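Local coordinates for protein leucine aminopeptidase 2 (Saccharomyces cerevisiae, PDB 2XQ0) that removes N-terminal residues from di- and tripeptides as a zinc-dependent aminopeptidase of the M1 family, and has low epoxide hydrolase activity in vitro, at residues 333-336 with 342-345; 471-476 with 504-509; 252-257 with 416-421; 402-407 with 444-449. One frame throughout, in Å; residues are numbered along the deposited sequence.

Overall arrangement
Following the chain from the N terminus, residues 252-257 come first, at the end of helix 243-253. Interaction 3 joins them to residues 416-421 and closes a loop of 158 residues. Interaction 1, a short link between helices 321-339 and 341-360, lies wholly within that loop and touches interaction 3 where Arg333 meets Ile253. Interaction 4 opens inside the same loop, at residues 402-407, but closes beyond it at 444-449, so interactions 3 and 4 cross. Interaction 4 also packs on interaction 1 through Lys407. All three join helices of the M1 catalytic domain. Interaction 2 follows in series and joins helix 469-484 to the start of helix 508-519.

Interaction 1: residues 333-336 with 342-345; sequences RIIG and PTRH
Arg344 meets three residues of 333-336 and is the centre of this contact. Its CB lies 3.9 Å from CA of Gly336, where the two backbones come nearest. Gly336 lets the helices come this close; a CB there would probably sit tight against Arg344 CB. With CG anti to the backbone N (chi1 168°), the Arg344 chain runs alongside that of Arg333, and the two point the same way. CD of Arg333 lies over one face of the Arg344 guanidinium, 3.6 Å from NH1. The two guanidinium planes are 62° apart, so they do not stack. Each arginine has acidic partners: Arg344 forms salt bridges to Glu341 and Glu401, and Arg333 to Asp411. These carboxylates probably balance the two positive charges. Ile335 fills the other part of the contact. Its CG1 packs 4.2 Å from Arg344 CA, and its CD1 reaches Thr343, 4.1 Å from the backbone O and 4.3 Å from CG2. The side chain of Ile335 is about 8 Å from that of His301, a zinc ligand. The contact packs two successive helices of the M1 catalytic domain against each other at their very short connection: helix 321-339, which carries the zinc ligand Glu324, and helix 341-360.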
loop_
_atom_site.group_PDB
_atom_site.type_symbol
_atom_site.label_atom_id
_atom_site.label_comp_id
_atom_site.label_asym_id
_atom_site.label_seq_id
_atom_site.Cartn_x
_atom_site.Cartn_y
_atom_site.Cartn_z
ATOM N N ARG A 333 7.724 14.578 -3.998
ATOM C CA ARG A 333 8.765 15.252 -4.797
ATOM C C ARG A 333 8.514 15.072 -6.322
ATOM O O ARG A 333 8.707 15.998 -7.121
ATOM C CB ARG A 333 10.158 14.736 -4.409
ATOM C CG ARG A 333 10.643 15.179 -3.020
ATOM C CD ARG A 333 10.916 16.700 -2.939
ATOM N NE ARG A 333 11.845 17.115 -3.992
ATOM C CZ ARG A 333 13.166 17.004 -3.900
ATOM N NH1 ARG A 333 13.733 16.515 -2.801
ATOM N NH2 ARG A 333 13.924 17.381 -4.911
ATOM N N ILE A 334 8.077 13.883 -6.730
ATOM C CA ILE A 334 7.804 13.629 -8.149
ATOM C C ILE A 334 6.689 14.540 -8.649
ATOM O O ILE A 334 6.855 15.259 -9.639
ATOM C CB ILE A 334 7.469 12.150 -8.414
ATOM C CG1 ILE A 334 8.726 11.292 -8.218
ATOM C CG2 ILE A 334 6.915 11.947 -9.811
ATOM C CD1 ILE A 334 8.422 9.807 -7.988
ATOM N N ILE A 335 5.562 14.554 -7.944
ATOM C CA ILE A 335 4.447 15.359 -8.391
ATOM C C ILE A 335 4.772 16.845 -8.269
ATOM O O ILE A 335 4.282 17.663 -9.041
ATOM C CB ILE A 335 3.106 15.018 -7.649
ATOM C CG1 ILE A 335 3.029 15.697 -6.289
ATOM C CG2 ILE A 335 2.883 13.504 -7.568
ATOM C CD1 ILE A 335 1.796 15.301 -5.467
ATOM N N GLY A 336 5.609 17.198 -7.306
ATOM C CA GLY A 336 6.007 18.588 -7.167
ATOM C C GLY A 336 6.884 19.013 -8.327
ATOM O O GLY A 336 6.782 20.135 -8.819
ATOM N N PRO A 342 2.816 24.125 -5.272
ATOM C CA PRO A 342 1.453 24.144 -4.720
ATOM C C PRO A 342 0.771 22.781 -4.769
ATOM O O PRO A 342 -0.026 22.459 -3.882
ATOM C CB PRO A 342 0.730 25.149 -5.621
ATOM C CG PRO A 342 1.809 26.083 -6.049
ATOM C CD PRO A 342 3.002 25.186 -6.281
ATOM N N THR A 343 1.069 22.006 -5.809
ATOM C CA THR A 343 0.536 20.658 -5.943
ATOM C C THR A 343 1.121 19.719 -4.880
ATOM O O THR A 343 0.380 18.969 -4.234
ATOM C CB THR A 343 0.790 20.110 -7.369
ATOM O OG1 THR A 343 0.136 20.958 -8.313
ATOM C CG2 THR A 343 0.237 18.700 -7.528
ATOM N N ARG A 344 2.438 19.763 -4.679
ATOM C CA ARG A 344 3.050 18.936 -3.640
ATOM C C ARG A 344 2.429 19.255 -2.282
ATOM O O ARG A 344 2.089 18.362 -1.499
ATOM C CB ARG A 344 4.572 19.143 -3.576
ATOM C CG ARG A 344 5.192 18.513 -2.310
ATOM C CD ARG A 344 6.694 18.283 -2.444
ATOM N NE ARG A 344 7.477 19.482 -2.144
ATOM C CZ ARG A 344 8.478 19.502 -1.269
ATOM N NH1 ARG A 344 8.804 18.396 -0.617
ATOM N NH2 ARG A 344 9.152 20.619 -1.041
ATOM N N HIS A 345 2.303 20.544 -1.995
ATOM C CA HIS A 345 1.777 20.988 -0.715
ATOM C C HIS A 345 0.306 20.625 -0.544
ATOM O O HIS A 345 -0.127 20.282 0.551
ATOM C CB HIS A 345 1.988 22.494 -0.562
ATOM C CG HIS A 345 3.401 22.862 -0.242
ATOM N ND1 HIS A 345 3.751 23.546 0.900
ATOM C CD2 HIS A 345 4.558 22.594 -0.887
ATOM C CE1 HIS A 345 5.062 23.712 0.932
ATOM N NE2 HIS A 345 5.576 23.137 -0.141
#

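Interaction 2: residues 471-476 with 504-509; sequences ADNVYQ and KDFNSN
Phe506 packs against Asn473 and Val474 of helix 469-484 from the loop that leads into helix 508-519, at the start of the C-terminal helical region of this M1 enzyme. Within the segment 504-509, Phe506 is the residue that makes the contact. Its CG stands anti to its own carbonyl carbon (chi1 -76°), and the ring extends toward the helix with CZ leading. Phe506 CZ lies 4.0 Å from CA of Val474 and just as far from the backbone O of Asn473, which approaches the ring obliquely. On one face of the ring sits Val474 CG2, displaced toward the rim and 4.1 Å from Phe506 CE2. Phe506 CE1, on the other flank of CZ, is 4.3 Å from CB of Asn473. The contact is van der Waals packing, with no hydrogen bond between the segments. Asn507 comes next, as N-cap of helix 508-519: its OD1 accepts a hydrogen bond from the backbone N of Gln510. Ser508 and Asn509 then begin that helix, whose later residues Leu513 and Phe514 also pack on Val474. Back on the facing helix, Asn473 OD1 turns to its own backbone and takes a weak hydrogen bond from Val474 N, at 2.9 Å and an N-H...O angle of only 121°.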
loop_
_atom_site.group_PDB
_atom_site.type_symbol
_atom_site.label_atom_id
_atom_site.label_comp_id
_atom_site.label_asym_id
_atom_site.label_seq_id
_atom_site.Cartn_x
_atom_site.Cartn_y
_atom_site.Cartn_z
ATOM N N ALA A 471 -6.194 24.735 -2.152
ATOM C CA ALA A 471 -7.277 24.308 -1.263
ATOM C C ALA A 471 -8.184 25.467 -0.856
ATOM O O ALA A 471 -9.312 25.258 -0.399
ATOM C CB ALA A 471 -6.724 23.634 -0.019
ATOM N N ASP A 472 -7.687 26.688 -1.020
ATOM C CA ASP A 472 -8.399 27.872 -0.557
ATOM C C ASP A 472 -9.743 28.080 -1.253
ATOM O O ASP A 472 -10.748 28.360 -0.614
ATOM C CB ASP A 472 -7.518 29.111 -0.733
ATOM C CG ASP A 472 -6.348 29.133 0.228
ATOM O OD1 ASP A 472 -6.480 28.567 1.336
ATOM O OD2 ASP A 472 -5.302 29.727 -0.122
ATOM N N ASN A 473 -9.734 27.979 -2.571
ATOM C CA ASN A 473 -10.954 27.998 -3.374
ATOM C C ASN A 473 -11.956 26.933 -2.904
ATOM O O ASN A 473 -13.163 27.186 -2.794
ATOM C CB ASN A 473 -10.559 27.730 -4.820
ATOM C CG ASN A 473 -9.339 26.804 -4.920
ATOM O OD1 ASN A 473 -9.435 25.599 -4.662
ATOM N ND2 ASN A 473 -8.184 27.372 -5.271
ATOM N N VAL A 474 -11.439 25.746 -2.599
ATOM C CA VAL A 474 -12.269 24.636 -2.147
ATOM C C VAL A 474 -12.901 24.943 -0.814
ATOM O O VAL A 474 -14.114 24.824 -0.641
ATOM C CB VAL A 474 -11.431 23.360 -2.012
ATOM C CG1 VAL A 474 -12.248 22.247 -1.382
ATOM C CG2 VAL A 474 -10.900 22.949 -3.386
ATOM N N TYR A 475 -12.072 25.353 0.137
ATOM C CA TYR A 475 -12.560 25.734 1.453
ATOM C C TYR A 475 -13.587 26.864 1.375
ATOM O O TYR A 475 -14.622 26.816 2.039
ATOM C CB TYR A 475 -11.387 26.133 2.352
ATOM C CG TYR A 475 -10.503 24.965 2.747
ATOM C CD1 TYR A 475 -11.053 23.739 3.075
ATOM C CD2 TYR A 475 -9.121 25.097 2.801
ATOM C CE1 TYR A 475 -10.245 22.667 3.443
ATOM C CE2 TYR A 475 -8.309 24.032 3.168
ATOM C CZ TYR A 475 -8.873 22.823 3.488
ATOM O OH TYR A 475 -8.065 21.763 3.857
ATOM N N GLN A 476 -13.309 27.888 0.578
ATOM C CA GLN A 476 -14.277 28.972 0.418
ATOM C C GLN A 476 -15.656 28.497 -0.039
ATOM O O GLN A 476 -16.664 28.906 0.520
ATOM C CB GLN A 476 -13.754 30.051 -0.519
ATOM C CG GLN A 476 -12.571 30.802 0.050
ATOM C CD GLN A 476 -12.004 31.799 -0.931
ATOM O OE1 GLN A 476 -12.729 32.345 -1.766
ATOM N NE2 GLN A 476 -10.701 32.049 -0.837
ATOM N N LYS A 504 -15.834 24.210 -12.191
ATOM C CA LYS A 504 -15.232 23.991 -13.503
ATOM C C LYS A 504 -13.713 23.829 -13.439
ATOM O O LYS A 504 -13.136 23.107 -14.245
ATOM C CB LYS A 504 -15.591 25.137 -14.461
ATOM C CG LYS A 504 -14.743 25.177 -15.733
ATOM C CD LYS A 504 -15.000 26.435 -16.561
ATOM C CE LYS A 504 -16.348 26.385 -17.269
ATOM N NZ LYS A 504 -16.593 27.604 -18.096
ATOM N N ASP A 505 -13.071 24.505 -12.489
ATOM C CA ASP A 505 -11.616 24.433 -12.345
ATOM C C ASP A 505 -11.135 23.469 -11.241
ATOM O O ASP A 505 -9.941 23.382 -10.956
ATOM C CB ASP A 505 -11.027 25.833 -12.122
ATOM C CG ASP A 505 -11.089 26.703 -13.372
ATOM O OD1 ASP A 505 -12.018 27.534 -13.484
ATOM O OD2 ASP A 505 -10.205 26.557 -14.244
ATOM N N PHE A 506 -12.061 22.747 -10.621
ATOM C CA PHE A 506 -11.692 21.796 -9.576
ATOM C C PHE A 506 -11.240 20.476 -10.207
ATOM O O PHE A 506 -12.024 19.824 -10.892
ATOM C CB PHE A 506 -12.886 21.505 -8.660
ATOM C CG PHE A 506 -13.206 22.602 -7.661
ATOM C CD1 PHE A 506 -12.753 23.896 -7.834
ATOM C CD2 PHE A 506 -13.985 22.317 -6.551
ATOM C CE1 PHE A 506 -13.070 24.892 -6.902
ATOM C CE2 PHE A 506 -14.307 23.289 -5.634
ATOM C CZ PHE A 506 -13.859 24.580 -5.806
ATOM N N ASN A 507 -9.991 20.077 -9.975
ATOM C CA ASN A 507 -9.555 18.726 -10.334
ATOM C C ASN A 507 -10.235 17.701 -9.422
ATOM O O ASN A 507 -11.007 18.072 -8.539
ATOM C CB ASN A 507 -8.015 18.600 -10.321
ATOM C CG ASN A 507 -7.415 18.721 -8.926
ATOM O OD1 ASN A 507 -8.093 18.514 -7.922
ATOM N ND2 ASN A 507 -6.128 19.051 -8.862
ATOM N N SER A 508 -9.968 16.417 -9.621
ATOM C CA SER A 508 -10.678 15.397 -8.852
ATOM C C SER A 508 -10.289 15.447 -7.373
ATOM O O SER A 508 -11.121 15.228 -6.500
ATOM C CB SER A 508 -10.426 14.000 -9.427
ATOM O OG SER A 508 -9.094 13.582 -9.189
ATOM N N ASN A 509 -9.018 15.729 -7.101
ATOM C CA ASN A 509 -8.558 15.895 -5.736
ATOM C C ASN A 509 -9.280 17.046 -5.051
ATOM O O ASN A 509 -9.614 16.979 -3.869
ATOM C CB ASN A 509 -7.047 16.140 -5.710
ATOM C CG ASN A 509 -6.245 14.916 -6.113
ATOM O OD1 ASN A 509 -6.456 13.816 -5.593
ATOM N ND2 ASN A 509 -5.313 15.105 -7.040
#

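Interaction 3: residues 252-257 with 416-421; sequences KIIFEY and HYFKKF
Phe255 has its CG wedged between its own N and C atoms (chi1 49°), and this sends the ring out toward Phe418 and Lys419. Lys419 bends at chi2 (-58°) and is extended beyond it, which lays its chain across the ring. CG of Lys419 touches the ring at Phe255 CE1, 3.5 Å away. Lys419 CE sits over the centre of the face, 3.9 Å from the Phe255 ring centroid, in a CH-pi contact. Lys419 NZ lies farther up, 4.7 Å from the Phe255 centroid and 15° off the ring normal, and makes a cation-pi interaction. Ile254 CG2 lies over the opposite face near the rim, so the ring is sandwiched between a methyl group and the lysine chain. These residues meet where helix 243-253 and helix 407-420 end, in the M1 catalytic domain. Ile254 and Phe421 are the first residues to leave their helices. The Phe255 ring also meets Trp307 edge-to-face, on the zinc-binding HExxH helix 297-311. An alanine in place of Phe255 would remove the ring and is likely to leave the Lys419 ammonium without its aromatic partner and a gap beside Phe418. CB of Phe418 is 3.9 Å from Phe255 CZ. Phe418 CD2 touches Ile254 CG2 at 4.2 Å, while Trp326 meets the Phe418 ring edge-to-face.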
loop_
_atom_site.group_PDB
_atom_site.type_symbol
_atom_site.label_atom_id
_atom_site.label_comp_id
_atom_site.label_asym_id
_atom_site.label_seq_id
_atom_site.Cartn_x
_atom_site.Cartn_y
_atom_site.Cartn_z
ATOM N N LYS A 252 15.800 11.636 -11.923
ATOM C CA LYS A 252 16.520 12.898 -11.793
ATOM C C LYS A 252 16.658 13.278 -10.327
ATOM O O LYS A 252 17.687 13.799 -9.913
ATOM C CB LYS A 252 15.801 14.014 -12.567
ATOM C CG LYS A 252 16.460 15.377 -12.420
ATOM C CD LYS A 252 15.864 16.429 -13.357
ATOM C CE LYS A 252 16.698 17.716 -13.311
ATOM N NZ LYS A 252 15.936 18.896 -13.803
ATOM N N ILE A 253 15.615 13.029 -9.540
ATOM C CA ILE A 253 15.660 13.366 -8.118
ATOM C C ILE A 253 16.634 12.434 -7.401
ATOM O O ILE A 253 17.464 12.873 -6.594
ATOM C CB ILE A 253 14.257 13.284 -7.467
ATOM C CG1 ILE A 253 13.348 14.403 -7.999
ATOM C CG2 ILE A 253 14.369 13.344 -5.949
ATOM C CD1 ILE A 253 11.857 14.039 -8.024
ATOM N N ILE A 254 16.554 11.146 -7.719
ATOM C CA ILE A 254 17.408 10.151 -7.067
ATOM C C ILE A 254 18.533 9.732 -8.010
ATOM O O ILE A 254 19.500 10.465 -8.182
ATOM C CB ILE A 254 16.578 8.952 -6.592
ATOM C CG1 ILE A 254 15.268 9.448 -5.976
ATOM C CG2 ILE A 254 17.354 8.100 -5.571
ATOM C CD1 ILE A 254 14.321 8.319 -5.564
ATOM N N PHE A 255 18.413 8.560 -8.618
ATOM C CA PHE A 255 19.358 8.147 -9.652
ATOM C C PHE A 255 18.732 7.064 -10.535
ATOM O O PHE A 255 17.617 6.645 -10.290
ATOM C CB PHE A 255 20.692 7.686 -9.047
ATOM C CG PHE A 255 20.555 6.697 -7.930
ATOM C CD1 PHE A 255 21.009 7.004 -6.645
ATOM C CD2 PHE A 255 20.012 5.442 -8.158
ATOM C CE1 PHE A 255 20.899 6.083 -5.609
ATOM C CE2 PHE A 255 19.894 4.515 -7.117
ATOM C CZ PHE A 255 20.337 4.840 -5.843
ATOM N N GLU A 256 19.467 6.612 -11.544
ATOM C CA GLU A 256 18.930 5.681 -12.530
ATOM C C GLU A 256 18.146 4.537 -11.898
ATOM O O GLU A 256 18.522 4.001 -10.851
ATOM C CB GLU A 256 20.037 5.115 -13.427
ATOM C CG GLU A 256 19.509 4.392 -14.656
ATOM C CD GLU A 256 20.542 3.488 -15.327
ATOM O OE1 GLU A 256 21.294 2.788 -14.608
ATOM O OE2 GLU A 256 20.583 3.464 -16.580
ATOM N N TYR A 257 17.049 4.185 -12.551
ATOM C CA TYR A 257 16.184 3.090 -12.111
ATOM C C TYR A 257 16.893 1.828 -12.569
ATOM O O TYR A 257 17.198 1.693 -13.739
ATOM C CB TYR A 257 14.831 3.254 -12.813
ATOM C CG TYR A 257 13.823 2.130 -12.678
ATOM C CD1 TYR A 257 12.992 2.043 -11.564
ATOM C CD2 TYR A 257 13.659 1.192 -13.698
ATOM C CE1 TYR A 257 12.035 1.024 -11.453
ATOM C CE2 TYR A 257 12.713 0.171 -13.598
ATOM C CZ TYR A 257 11.901 0.099 -12.479
ATOM O OH TYR A 257 10.953 -0.902 -12.389
ATOM N N HIS A 416 22.857 9.726 -1.414
ATOM C CA HIS A 416 23.880 9.036 -0.635
ATOM C C HIS A 416 23.234 7.881 0.110
ATOM O O HIS A 416 23.730 6.746 0.088
ATOM C CB HIS A 416 24.525 10.002 0.361
ATOM C CG HIS A 416 25.545 9.361 1.242
ATOM N ND1 HIS A 416 25.273 8.972 2.535
ATOM C CD2 HIS A 416 26.837 9.030 1.013
ATOM C CE1 HIS A 416 26.356 8.435 3.068
ATOM N NE2 HIS A 416 27.317 8.457 2.166
ATOM N N TYR A 417 22.122 8.194 0.768
ATOM C CA TYR A 417 21.332 7.225 1.513
ATOM C C TYR A 417 20.945 6.021 0.659
ATOM O O TYR A 417 21.247 4.891 1.031
ATOM C CB TYR A 417 20.090 7.914 2.099
ATOM C CG TYR A 417 19.089 6.995 2.777
ATOM C CD1 TYR A 417 19.337 6.467 4.042
ATOM C CD2 TYR A 417 17.883 6.680 2.165
ATOM C CE1 TYR A 417 18.414 5.633 4.671
ATOM C CE2 TYR A 417 16.955 5.833 2.780
ATOM C CZ TYR A 417 17.233 5.315 4.043
ATOM O OH TYR A 417 16.324 4.481 4.684
ATOM N N PHE A 418 20.288 6.242 -0.482
ATOM C CA PHE A 418 19.822 5.107 -1.284
ATOM C C PHE A 418 20.980 4.326 -1.917
ATOM O O PHE A 418 20.863 3.126 -2.150
ATOM C CB PHE A 418 18.738 5.516 -2.305
ATOM C CG PHE A 418 17.431 5.881 -1.656
ATOM C CD1 PHE A 418 16.590 4.892 -1.182
ATOM C CD2 PHE A 418 17.084 7.202 -1.450
ATOM C CE1 PHE A 418 15.408 5.215 -0.538
ATOM C CE2 PHE A 418 15.896 7.536 -0.826
ATOM C CZ PHE A 418 15.056 6.540 -0.370
ATOM N N LYS A 419 22.107 4.991 -2.152
ATOM C CA LYS A 419 23.290 4.273 -2.627
ATOM C C LYS A 419 23.924 3.418 -1.525
ATOM O O LYS A 419 24.306 2.275 -1.766
ATOM C CB LYS A 419 24.332 5.238 -3.207
ATOM C CG LYS A 419 24.220 5.438 -4.716
ATOM C CD LYS A 419 24.359 4.114 -5.463
ATOM C CE LYS A 419 24.069 4.265 -6.948
ATOM N NZ LYS A 419 24.199 2.959 -7.648
ATOM N N LYS A 420 24.045 3.976 -0.325
ATOM C CA LYS A 420 24.688 3.279 0.788
ATOM C C LYS A 420 23.974 1.968 1.107
ATOM O O LYS A 420 24.599 0.919 1.289
ATOM C CB LYS A 420 24.708 4.180 2.033
ATOM C CG LYS A 420 25.304 3.548 3.269
ATOM C CD LYS A 420 25.337 4.534 4.436
ATOM C CE LYS A 420 26.013 3.927 5.662
ATOM N NZ LYS A 420 25.741 4.700 6.912
ATOM N N PHE A 421 22.652 2.027 1.155
ATOM C CA PHE A 421 21.866 0.878 1.579
ATOM C C PHE A 421 21.272 0.089 0.429
ATOM O O PHE A 421 20.447 -0.796 0.646
ATOM C CB PHE A 421 20.786 1.308 2.582
ATOM C CG PHE A 421 21.355 1.799 3.882
ATOM C CD1 PHE A 421 21.863 0.900 4.810
ATOM C CD2 PHE A 421 21.444 3.154 4.147
ATOM C CE1 PHE A 421 22.419 1.342 5.995
ATOM C CE2 PHE A 421 22.001 3.612 5.337
ATOM C CZ PHE A 421 22.487 2.707 6.260
#

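Interaction 4: residues 402-407 with 444-449; sequences TILGGK and EILDSV
Ile403 and Ile445 mark the closest approach of the two backbones, with their CA atoms 7.1 Å apart. Both segments lie where helices finish. Helix 388-403 ends in a Schellman motif at Gly405, whose positive phi (116°) suits glycine. Gly406 also has a positive phi and takes the N-cap position of helix 407-420. In the other segment, Ser448 OG donates a hydrogen bond to the backbone O of Ile445. This donor lies 30° out of the carbonyl plane.

The side chains that meet are all aliphatic. Ile403 and Ile445 lie alongside each other and point opposite ways, with Ile403 CG1 3.6 Å from Ile445 CG2. The other branch of Ile445 reaches the backbone, putting CD1 3.3 Å from the carbonyl O of Ile403. CG1 of Ile403 lies between its backbone N and carbonyl carbon (chi1 75°), and the extended chi2 carries CD1 on to Val449. Ile403 CD1 meets Val449 CG2 at 3.4 Å, tighter than usual for two methyl groups, with the side chains about at right angles. Leu404 and Leu446 also cross at about a right angle and touch through their CD2 methyls, 4.1 Å apart. Around them, Leu404 packs on Tyr439, Leu446 on Leu435 and Val449 on Leu400. This is apolar packing between helix ends, away from the active site, and it joins helix 388-403 to helix 443-447 in the helical part of the M1 catalytic domain.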
loop_
_atom_site.group_PDB
_atom_site.type_symbol
_atom_site.label_atom_id
_atom_site.label_comp_id
_atom_site.label_asym_id
_atom_site.label_seq_id
_atom_site.Cartn_x
_atom_site.Cartn_y
_atom_site.Cartn_z
ATOM N N THR A 402 13.543 20.946 5.133
ATOM C CA THR A 402 13.441 22.373 5.432
ATOM C C THR A 402 14.619 22.907 6.244
ATOM O O THR A 402 15.309 23.847 5.824
ATOM C CB THR A 402 12.156 22.670 6.220
ATOM O OG1 THR A 402 11.018 22.269 5.452
ATOM C CG2 THR A 402 12.059 24.148 6.541
ATOM N N ILE A 403 14.852 22.316 7.410
ATOM C CA ILE A 403 15.850 22.849 8.330
ATOM C C ILE A 403 17.273 22.673 7.817
ATOM O O ILE A 403 18.188 23.374 8.245
ATOM C CB ILE A 403 15.737 22.217 9.725
ATOM C CG1 ILE A 403 16.283 20.788 9.716
ATOM C CG2 ILE A 403 14.296 22.250 10.204
ATOM C CD1 ILE A 403 16.080 20.067 11.037
ATOM N N LEU A 404 17.464 21.739 6.894
ATOM C CA LEU A 404 18.792 21.495 6.342
ATOM C C LEU A 404 19.121 22.392 5.152
ATOM O O LEU A 404 20.236 22.346 4.624
ATOM C CB LEU A 404 18.950 20.027 5.950
ATOM C CG LEU A 404 19.163 19.090 7.140
ATOM C CD1 LEU A 404 18.714 17.681 6.799
ATOM C CD2 LEU A 404 20.619 19.115 7.586
ATOM N N GLY A 405 18.155 23.196 4.719
ATOM C CA GLY A 405 18.400 24.132 3.632
ATOM C C GLY A 405 17.627 23.938 2.337
ATOM O O GLY A 405 17.907 24.603 1.338
ATOM N N GLY A 406 16.658 23.028 2.320
ATOM C CA GLY A 406 15.809 22.913 1.148
ATOM C C GLY A 406 16.161 21.742 0.255
ATOM O O GLY A 406 17.072 20.964 0.553
ATOM N N LYS A 407 15.424 21.605 -0.843
ATOM C CA LYS A 407 15.563 20.440 -1.717
ATOM C C LYS A 407 16.990 20.286 -2.220
ATOM O O LYS A 407 17.526 19.172 -2.283
ATOM C CB LYS A 407 14.602 20.531 -2.908
ATOM C CG LYS A 407 13.144 20.333 -2.541
ATOM C CD LYS A 407 12.215 20.722 -3.679
ATOM C CE LYS A 407 11.920 22.216 -3.648
ATOM N NZ LYS A 407 11.212 22.599 -4.890
ATOM N N GLU A 444 24.750 21.002 14.508
ATOM C CA GLU A 444 23.942 21.747 15.461
ATOM C C GLU A 444 22.477 21.785 15.040
ATOM O O GLU A 444 21.588 21.685 15.881
ATOM C CB GLU A 444 24.499 23.162 15.666
ATOM C CG GLU A 444 25.780 23.203 16.494
ATOM C CD GLU A 444 26.297 24.620 16.711
ATOM O OE1 GLU A 444 25.659 25.566 16.201
ATOM O OE2 GLU A 444 27.338 24.789 17.388
ATOM N N ILE A 445 22.233 21.930 13.739
ATOM C CA ILE A 445 20.872 21.871 13.203
ATOM C C ILE A 445 20.211 20.520 13.467
ATOM O O ILE A 445 19.026 20.463 13.784
ATOM C CB ILE A 445 20.843 22.170 11.702
ATOM C CG1 ILE A 445 21.162 23.652 11.451
ATOM C CG2 ILE A 445 19.491 21.779 11.095
ATOM C CD1 ILE A 445 20.775 24.152 10.057
ATOM N N LEU A 446 20.975 19.436 13.357
ATOM C CA LEU A 446 20.407 18.098 13.550
ATOM C C LEU A 446 20.186 17.802 15.024
ATOM O O LEU A 446 19.262 17.074 15.387
ATOM C CB LEU A 446 21.291 17.011 12.923
ATOM C CG LEU A 446 21.393 16.937 11.402
ATOM C CD1 LEU A 446 22.470 15.941 10.997
ATOM C CD2 LEU A 446 20.048 16.555 10.781
ATOM N N ASP A 447 21.047 18.359 15.870
ATOM C CA ASP A 447 20.909 18.200 17.319
ATOM C C ASP A 447 19.738 19.015 17.882
ATOM O O ASP A 447 19.274 18.763 18.992
ATOM C CB ASP A 447 22.216 18.559 18.044
ATOM C CG ASP A 447 23.283 17.471 17.914
ATOM O OD1 ASP A 447 22.927 16.282 17.733
ATOM O OD2 ASP A 447 24.484 17.807 18.004
ATOM N N SER A 448 19.249 19.980 17.111
ATOM C CA SER A 448 18.079 20.752 17.519
ATOM C C SER A 448 16.767 20.020 17.227
ATOM O O SER A 448 15.722 20.383 17.768
ATOM C CB SER A 448 18.070 22.129 16.857
ATOM O OG SER A 448 17.412 22.094 15.600
ATOM N N VAL A 449 16.816 19.004 16.364
ATOM C CA VAL A 449 15.635 18.193 16.070
ATOM C C VAL A 449 15.227 17.420 17.321
ATOM O O VAL A 449 16.041 16.706 17.900
ATOM C CB VAL A 449 15.910 17.170 14.935
ATOM C CG1 VAL A 449 14.739 16.194 14.790
ATOM C CG2 VAL A 449 16.180 17.879 13.618
#